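Local coordinates for protein DELTA1-pyrroline-2-carboxylate reductase (Thermococcus litoralis DSM 5473, PDB 6T3E) that catalyses the NADH-dependent reduction of the cyclic imine delta-1-pyrroline-2-carboxylate to L-proline, consistent with a role in hydroxyproline metabolism, at residues L28-L33 against L124-F129; K35-K40 against K332-K337. All coordinates share one frame; numbering follows the deposited sequence.

Overall arrangement
Both contacts fix the short helix 30-36 near the start of the chain, and both are largely buried. Contact 1 (28-33 with 124-129) holds its leading end and the strand before it; contact 2 (35-40 with 332-337) holds its trailing end against helix 324-341. Their centres lie 11 Å apart and they touch directly: Phe-129 packs on Ile-37, Leu-33 on Ala-334 and Leu-28 on Leu-36. The chemistry differs with place. Contact 1 combines parallel sheet bonds, helix capping and a long ion pair at its more exposed side. Contact 2 is mainly aliphatic packing, with one lysine bonded to a backbone carbonyl.

Contact 1 of 2, residues L28-L33 against L124-F129; sequences LSRSDL and LMEGTF
Leu-28 and Met-125 face each other in a parallel beta bridge, with CA atoms 4.5 Å apart. Two backbone hydrogen bonds flank Met-125. Leu-28 N donates to Leu-124 O at 3.2 Å, and Glu-126 N donates to Leu-28 O at 2.9 Å. A CA-H...O contact from Met-125 also reaches Leu-28 O, so that carbonyl oxygen has two partners in this contact.

The apolar part starts on the same face of the sheet. The side chains of Leu-28 and Met-125 run side by side, with Leu-28 CD1 3.8 Å from Met-125 SD. Farther along, Leu-33 CB meets the ring of Phe-129 at CD2, 3.7 Å away.

The polar part centres on Glu-126. Its CG is anti to the backbone N (chi1 -158°), and the chain bends at chi2. This turns the carboxylate toward the start of the next helix, where OE1 accepts from Phe-129 N at 3.0 Å on its syn side. The carboxylate is thus tied to the helix start. OE2 lies 3.9 Å from Arg-30 NE, a long salt bridge, and the two planar groups stand 81° apart. Phe-129 CB sits over one guanidinium face, near its rim. The stronger partner of Arg-30 is Glu-34, met through NH1. Ser-29 and Asp-32 close a capping box at the start of helix 30-36.

Strand 26-28 thus pairs with strand 121-126, and each leads into a helix. Leu-28 and Met-125 are covered by helix 324-341, through Ala-338 and Ala-331. Leu-124 packs on Leu-124 of the second subunit, which brings the strand to the dimer interface.

Contact 2 of 2, residues K35-K40 against K332-K337; sequences KLISMK and KLAYEK
Leu-36 and Ala-334 mark the nearest approach of the two backbones, with CA atoms 6.3 Å apart, where helix 30-36 ends beside helix 324-341. Ile-37 is the first residue to leave helical geometry, and the chain then runs through Ser-38, the N-cap of helix 39-54.

Leu-36 points toward the opposite helix and spreads its two methyls along it. CD1 lies 3.5 Å from Ala-334 O. CD2 reaches the next turn, 4.0 Å from Lys-337 O. With CG anti to the carbonyl carbon (chi1 -65°), the branch is carried onto helix 324-341.

Ile-37 makes its contacts through the CG2 branch. This methyl is 3.3 Å from Leu-333 CD1 and 3.9 Å from Ala-334 CB. The side chains of Ile-37 and Leu-333 meet at a slant, and it is the end of the leucine that comes nearest. The small side chain of Ala-334 lets the isoleucine methyl lie close to the helix.

Lys-337 supplies the polar link. Its NZ donates to Leu-36 O at 2.8 Å, in the carbonyl plane, with a C=O...N angle of 160°. Bends at chi3 and chi4 bring the ammonium group to that oxygen, and CD and CE pass beside it as well. The bond occupies a backbone carbonyl at the end of a helix. Glu-41 is a second, weak and distant ion partner of the same NZ.

Around this patch, Ile-37 also packs on Phe-129 and Ile-130 of helix 128-146, while Tyr-335 turns to Leu-122 and Ala-123 of strand 121-126. The whole is helix-to-helix-end packing over the mixed sheet in an ornithine cyclodeaminase/mu-crystallin family fold, here with a lysine side chain hydrogen-bonded to a carbonyl in the last turn of helix 30-36.

Contact 1 of 2, residues L28-L33 against L124-F129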
ATOM      1  N   LEU B  28      15.522   8.779   7.179  1.00 37.28           N
ATOM      2  CA  LEU B  28      16.385   7.862   7.905  1.00 34.25           C
ATOM      3  C   LEU B  28      16.971   6.891   6.896  1.00 39.45           C
ATOM      4  O   LEU B  28      16.235   6.113   6.284  1.00 40.92           O
ATOM      5  CB  LEU B  28      15.607   7.124   8.994  1.00 33.10           C
ATOM      6  CG  LEU B  28      15.241   7.958  10.224  1.00 35.87           C
ATOM      7  CD1 LEU B  28      14.148   7.266  11.063  1.00 33.03           C
ATOM      8  CD2 LEU B  28      16.482   8.246  11.066  1.00 38.54           C
ATOM      9  N   SER B  29      18.289   6.916   6.753  1.00 40.22           N
ATOM     10  CA  SER B  29      19.024   6.076   5.826  1.00 38.64           C
ATOM     11  C   SER B  29      19.494   4.809   6.529  1.00 42.97           C
ATOM     12  O   SER B  29      19.445   4.699   7.755  1.00 44.07           O
ATOM     13  CB  SER B  29      20.207   6.859   5.262  1.00 37.29           C
ATOM     14  OG  SER B  29      21.182   7.039   6.271  1.00 37.66           O
ATOM     15  N   ARG B  30      19.937   3.832   5.731  1.00 46.34           N
ATOM     16  CA  ARG B  30      20.408   2.574   6.307  1.00 50.36           C
ATOM     17  C   ARG B  30      21.508   2.822   7.331  1.00 49.21           C
ATOM     18  O   ARG B  30      21.485   2.259   8.431  1.00 43.09           O
ATOM     19  CB  ARG B  30      20.901   1.641   5.189  1.00 51.21           C
ATOM     20  CG  ARG B  30      21.214   0.202   5.614  1.00 52.19           C
ATOM     21  CD  ARG B  30      21.577  -0.666   4.397  1.00 58.07           C
ATOM     22  NE  ARG B  30      21.122  -2.058   4.542  1.00 62.53           N
ATOM     23  CZ  ARG B  30      21.724  -2.972   5.304  1.00 64.46           C
ATOM     24  NH1 ARG B  30      22.810  -2.655   6.004  1.00 68.69           N
ATOM     25  NH2 ARG B  30      21.241  -4.205   5.370  1.00 60.27           N
ATOM     26  N   SER B  31      22.434   3.726   7.012  1.00 53.11           N
ATOM     27  CA  SER B  31      23.467   4.107   7.964  1.00 54.31           C
ATOM     28  C   SER B  31      22.847   4.691   9.225  1.00 56.16           C
ATOM     29  O   SER B  31      23.268   4.366  10.341  1.00 59.98           O
ATOM     30  CB  SER B  31      24.426   5.101   7.300  1.00 52.82           C
ATOM     31  OG  SER B  31      24.997   6.013   8.221  1.00 53.62           O
ATOM     32  N   ASP B  32      21.800   5.502   9.069  1.00 53.26           N
ATOM     33  CA  ASP B  32      21.101   6.033  10.235  1.00 54.03           C
ATOM     34  C   ASP B  32      20.487   4.910  11.071  1.00 51.75           C
ATOM     35  O   ASP B  32      20.658   4.877  12.297  1.00 49.76           O
ATOM     36  CB  ASP B  32      20.026   7.033   9.787  1.00 54.13           C
ATOM     37  CG  ASP B  32      20.619   8.303   9.166  1.00 56.27           C
ATOM     38  OD1 ASP B  32      21.847   8.517   9.298  1.00 60.19           O
ATOM     39  OD2 ASP B  32      19.861   9.082   8.539  1.00 51.60           O
ATOM     40  N   LEU B  33      19.828   3.943  10.422  1.00 49.96           N
ATOM     41  CA  LEU B  33      19.090   2.923  11.166  1.00 48.42           C
ATOM     42  C   LEU B  33      20.019   1.940  11.874  1.00 49.47           C
ATOM     43  O   LEU B  33      19.730   1.510  12.996  1.00 49.47           O
ATOM     44  CB  LEU B  33      18.147   2.154  10.233  1.00 47.13           C
ATOM     45  CG  LEU B  33      16.890   2.817   9.651  1.00 42.70           C
ATOM     46  CD1 LEU B  33      15.995   3.339  10.788  1.00 39.05           C
ATOM     47  CD2 LEU B  33      17.165   3.897   8.612  1.00 44.66           C
ATOM     48  N   LEU B 124      10.178   9.038   5.908  1.00 41.03           N
ATOM     49  CA  LEU B 124      10.536   8.028   4.924  1.00 38.35           C
ATOM     50  C   LEU B 124      11.865   7.431   5.355  1.00 35.71           C
ATOM     51  O   LEU B 124      12.851   8.165   5.503  1.00 34.54           O
ATOM     52  CB  LEU B 124      10.637   8.624   3.521  1.00 42.06           C
ATOM     53  CG  LEU B 124      10.917   7.558   2.457  1.00 46.00           C
ATOM     54  CD1 LEU B 124       9.628   6.871   2.050  1.00 44.04           C
ATOM     55  CD2 LEU B 124      11.615   8.176   1.253  1.00 49.53           C
ATOM     56  N   MET B 125      11.886   6.109   5.571  1.00 35.03           N
ATOM     57  CA  MET B 125      13.055   5.397   6.075  1.00 38.90           C
ATOM     58  C   MET B 125      13.415   4.251   5.141  1.00 40.55           C
ATOM     59  O   MET B 125      12.540   3.631   4.528  1.00 38.80           O
ATOM     60  CB  MET B 125      12.836   4.790   7.476  1.00 38.07           C
ATOM     61  CG  MET B 125      11.859   5.505   8.361  1.00 45.98           C
ATOM     62  SD  MET B 125      11.628   4.609   9.906  1.00 48.20           S
ATOM     63  CE  MET B 125      11.480   2.998   9.221  1.00 45.84           C
ATOM     64  N   GLU B 126      14.713   3.962   5.054  1.00 40.96           N
ATOM     65  CA  GLU B 126      15.148   2.780   4.325  1.00 47.71           C
ATOM     66  C   GLU B 126      14.595   1.533   5.002  1.00 48.39           C
ATOM     67  O   GLU B 126      14.725   1.358   6.217  1.00 51.84           O
ATOM     68  CB  GLU B 126      16.672   2.721   4.252  1.00 50.48           C
ATOM     69  CG  GLU B 126      17.180   1.864   3.110  1.00 51.51           C
ATOM     70  CD  GLU B 126      17.606   0.472   3.553  1.00 54.41           C
ATOM     71  OE1 GLU B 126      17.340   0.093   4.712  1.00 52.09           O
ATOM     72  OE2 GLU B 126      18.219  -0.246   2.729  1.00 59.33           O
ATOM     73  N   GLY B 127      13.972   0.662   4.219  1.00 45.08           N
ATOM     74  CA  GLY B 127      13.293  -0.451   4.842  1.00 42.00           C
ATOM     75  C   GLY B 127      14.041  -1.753   4.747  1.00 44.95           C
ATOM     76  O   GLY B 127      13.716  -2.699   5.465  1.00 51.30           O
ATOM     77  N   THR B 128      15.090  -1.791   3.924  1.00 44.27           N
ATOM     78  CA  THR B 128      15.792  -3.047   3.674  1.00 38.00           C
ATOM     79  C   THR B 128      16.406  -3.602   4.946  1.00 37.57           C
ATOM     80  O   THR B 128      16.271  -4.792   5.247  1.00 42.23           O
ATOM     81  CB  THR B 128      16.878  -2.849   2.617  1.00 36.63           C
ATOM     82  OG1 THR B 128      16.329  -2.192   1.469  1.00 39.92           O
ATOM     83  CG2 THR B 128      17.432  -4.180   2.204  1.00 36.23           C
ATOM     84  N   PHE B 129      17.084  -2.751   5.712  1.00 39.55           N
ATOM     85  CA  PHE B 129      17.719  -3.195   6.950  1.00 38.33           C
ATOM     86  C   PHE B 129      16.677  -3.549   8.004  1.00 40.94           C
ATOM     87  O   PHE B 129      16.838  -4.533   8.741  1.00 39.95           O
ATOM     88  CB  PHE B 129      18.673  -2.101   7.430  1.00 37.33           C
ATOM     89  CG  PHE B 129      19.158  -2.269   8.837  1.00 39.23           C
ATOM     90  CD1 PHE B 129      20.146  -3.191   9.143  1.00 41.94           C
ATOM     91  CD2 PHE B 129      18.651  -1.475   9.847  1.00 36.47           C
ATOM     92  CE1 PHE B 129      20.609  -3.325  10.437  1.00 40.29           C
ATOM     93  CE2 PHE B 129      19.104  -1.601  11.139  1.00 39.60           C
ATOM     94  CZ  PHE B 129      20.086  -2.528  11.435  1.00 42.76           C
TER

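Contact 2 of 2, residues K35-K40 against K332-K337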
ATOM      1  N   LYS B  35      22.701   2.329  13.289  1.00 63.62           N
ATOM      2  CA  LYS B  35      23.143   3.018  14.488  1.00 62.69           C
ATOM      3  C   LYS B  35      22.096   2.946  15.605  1.00 59.93           C
ATOM      4  O   LYS B  35      22.443   2.747  16.773  1.00 62.23           O
ATOM      5  CB  LYS B  35      23.450   4.434  14.015  1.00 66.44           C
ATOM      6  CG  LYS B  35      23.914   5.536  14.889  1.00 69.98           C
ATOM      7  CD  LYS B  35      24.029   6.737  13.913  1.00 73.80           C
ATOM      8  CE  LYS B  35      25.211   6.503  12.986  1.00 78.38           C
ATOM      9  NZ  LYS B  35      25.003   5.672  11.716  1.00 81.66           N
ATOM     10  N   LEU B  36      20.809   3.090  15.263  1.00 50.16           N
ATOM     11  CA  LEU B  36      19.725   3.271  16.233  1.00 45.58           C
ATOM     12  C   LEU B  36      19.264   1.979  16.912  1.00 44.75           C
ATOM     13  O   LEU B  36      18.891   2.010  18.088  1.00 42.64           O
ATOM     14  CB  LEU B  36      18.538   3.932  15.545  1.00 43.05           C
ATOM     15  CG  LEU B  36      18.800   5.349  15.061  1.00 43.16           C
ATOM     16  CD1 LEU B  36      17.614   5.843  14.227  1.00 31.59           C
ATOM     17  CD2 LEU B  36      19.080   6.264  16.233  1.00 40.78           C
ATOM     18  N   ILE B  37      19.151   0.872  16.172  1.00 45.40           N
ATOM     19  CA  ILE B  37      18.430  -0.310  16.646  1.00 42.92           C
ATOM     20  C   ILE B  37      19.320  -1.553  16.689  1.00 41.81           C
ATOM     21  O   ILE B  37      20.166  -1.773  15.816  1.00 42.57           O
ATOM     22  CB  ILE B  37      17.189  -0.563  15.780  1.00 41.17           C
ATOM     23  CG1 ILE B  37      17.601  -0.814  14.338  1.00 46.39           C
ATOM     24  CG2 ILE B  37      16.293   0.640  15.821  1.00 38.66           C
ATOM     25  CD1 ILE B  37      16.442  -0.779  13.365  1.00 44.94           C
ATOM     26  N   SER B  38      19.093  -2.386  17.702  1.00 45.11           N
ATOM     27  CA  SER B  38      19.787  -3.646  17.925  1.00 47.52           C
ATOM     28  C   SER B  38      18.755  -4.763  17.979  1.00 47.29           C
ATOM     29  O   SER B  38      17.557  -4.512  18.128  1.00 47.36           O
ATOM     30  CB  SER B  38      20.588  -3.620  19.231  1.00 57.21           C
ATOM     31  OG  SER B  38      19.719  -3.464  20.350  1.00 57.50           O
ATOM     32  N   MET B  39      19.218  -6.010  17.864  1.00 47.43           N
ATOM     33  CA  MET B  39      18.271  -7.119  17.739  1.00 50.41           C
ATOM     34  C   MET B  39      17.534  -7.409  19.047  1.00 50.69           C
ATOM     35  O   MET B  39      16.347  -7.758  19.023  1.00 49.64           O
ATOM     36  CB  MET B  39      19.000  -8.368  17.232  1.00 49.64           C
ATOM     37  CG  MET B  39      18.116  -9.580  16.901  1.00 50.07           C
ATOM     38  SD  MET B  39      16.841  -9.344  15.640  1.00 51.44           S
ATOM     39  CE  MET B  39      17.757  -9.499  14.115  1.00 48.44           C
ATOM     40  N   LYS B  40      18.191  -7.221  20.194  1.00 54.50           N
ATOM     41  CA  LYS B  40      17.511  -7.434  21.468  1.00 56.66           C
ATOM     42  C   LYS B  40      16.322  -6.497  21.621  1.00 58.05           C
ATOM     43  O   LYS B  40      15.256  -6.905  22.101  1.00 57.27           O
ATOM     44  CB  LYS B  40      18.491  -7.247  22.622  1.00 59.41           C
ATOM     45  CG  LYS B  40      17.909  -7.603  23.966  1.00 65.75           C
ATOM     46  CD  LYS B  40      18.971  -7.530  25.051  1.00 70.37           C
ATOM     47  CE  LYS B  40      18.348  -7.189  26.389  1.00 73.17           C
ATOM     48  NZ  LYS B  40      16.983  -6.621  26.215  1.00 73.83           N
ATOM     49  N   LYS B 332       8.464   2.652  14.193  1.00 42.41           N
ATOM     50  CA  LYS B 332       8.195   3.653  15.217  1.00 41.81           C
ATOM     51  C   LYS B 332       9.266   3.616  16.296  1.00 39.67           C
ATOM     52  O   LYS B 332       9.699   4.665  16.781  1.00 37.70           O
ATOM     53  CB  LYS B 332       6.804   3.429  15.821  1.00 44.37           C
ATOM     54  CG  LYS B 332       6.350   4.478  16.851  1.00 52.88           C
ATOM     55  CD  LYS B 332       5.555   5.651  16.201  1.00 57.80           C
ATOM     56  CE  LYS B 332       5.077   6.718  17.227  1.00 58.91           C
ATOM     57  NZ  LYS B 332       5.174   8.137  16.728  1.00 55.22           N
ATOM     58  N   LEU B 333       9.767   2.420  16.601  1.00 43.87           N
ATOM     59  CA  LEU B 333      10.929   2.256  17.468  1.00 46.47           C
ATOM     60  C   LEU B 333      12.113   3.047  16.931  1.00 49.19           C
ATOM     61  O   LEU B 333      12.755   3.810  17.664  1.00 50.26           O
ATOM     62  CB  LEU B 333      11.252   0.760  17.577  1.00 45.96           C
ATOM     63  CG  LEU B 333      12.355   0.206  18.465  1.00 47.75           C
ATOM     64  CD1 LEU B 333      13.668   0.088  17.739  1.00 50.59           C
ATOM     65  CD2 LEU B 333      12.485   1.069  19.694  1.00 46.05           C
ATOM     66  N   ALA B 334      12.431   2.856  15.651  1.00 47.62           N
ATOM     67  CA  ALA B 334      13.576   3.536  15.067  1.00 46.94           C
ATOM     68  C   ALA B 334      13.329   5.032  14.949  1.00 47.56           C
ATOM     69  O   ALA B 334      14.234   5.837  15.199  1.00 58.19           O
ATOM     70  CB  ALA B 334      13.891   2.934  13.702  1.00 49.32           C
ATOM     71  N   TYR B 335      12.111   5.426  14.579  1.00 39.65           N
ATOM     72  CA  TYR B 335      11.804   6.841  14.408  1.00 39.55           C
ATOM     73  C   TYR B 335      11.942   7.604  15.720  1.00 49.03           C
ATOM     74  O   TYR B 335      12.546   8.683  15.765  1.00 55.46           O
ATOM     75  CB  TYR B 335      10.395   6.993  13.842  1.00 36.67           C
ATOM     76  CG  TYR B 335       9.852   8.397  13.850  1.00 36.85           C
ATOM     77  CD1 TYR B 335      10.285   9.332  12.920  1.00 39.91           C
ATOM     78  CD2 TYR B 335       8.900   8.792  14.791  1.00 38.03           C
ATOM     79  CE1 TYR B 335       9.787  10.626  12.917  1.00 42.95           C
ATOM     80  CE2 TYR B 335       8.388  10.081  14.792  1.00 37.73           C
ATOM     81  CZ  TYR B 335       8.839  10.990  13.850  1.00 42.84           C
ATOM     82  OH  TYR B 335       8.342  12.264  13.825  1.00 43.78           O
ATOM     83  N   GLU B 336      11.422   7.040  16.813  1.00 48.46           N
ATOM     84  CA  GLU B 336      11.466   7.764  18.074  1.00 46.19           C
ATOM     85  C   GLU B 336      12.882   7.822  18.644  1.00 45.70           C
ATOM     86  O   GLU B 336      13.219   8.770  19.361  1.00 49.73           O
ATOM     87  CB  GLU B 336      10.499   7.130  19.071  1.00 48.03           C
ATOM     88  CG  GLU B 336       9.028   7.441  18.794  1.00 50.72           C
ATOM     89  CD  GLU B 336       8.110   6.796  19.816  1.00 56.71           C
ATOM     90  OE1 GLU B 336       8.617   6.358  20.873  1.00 59.98           O
ATOM     91  OE2 GLU B 336       6.887   6.718  19.571  1.00 59.50           O
ATOM     92  N   LYS B 337      13.731   6.845  18.326  1.00 46.06           N
ATOM     93  CA  LYS B 337      15.118   6.927  18.765  1.00 51.20           C
ATOM     94  C   LYS B 337      15.890   7.958  17.953  1.00 54.38           C
ATOM     95  O   LYS B 337      16.808   8.600  18.480  1.00 50.24           O
ATOM     96  CB  LYS B 337      15.774   5.555  18.668  1.00 49.44           C
ATOM     97  CG  LYS B 337      15.579   4.716  19.914  1.00 49.86           C
ATOM     98  CD  LYS B 337      16.084   3.307  19.687  1.00 53.94           C
ATOM     99  CE  LYS B 337      16.877   2.826  20.877  1.00 54.48           C
ATOM    100  NZ  LYS B 337      18.327   3.008  20.620  1.00 54.15           N
TER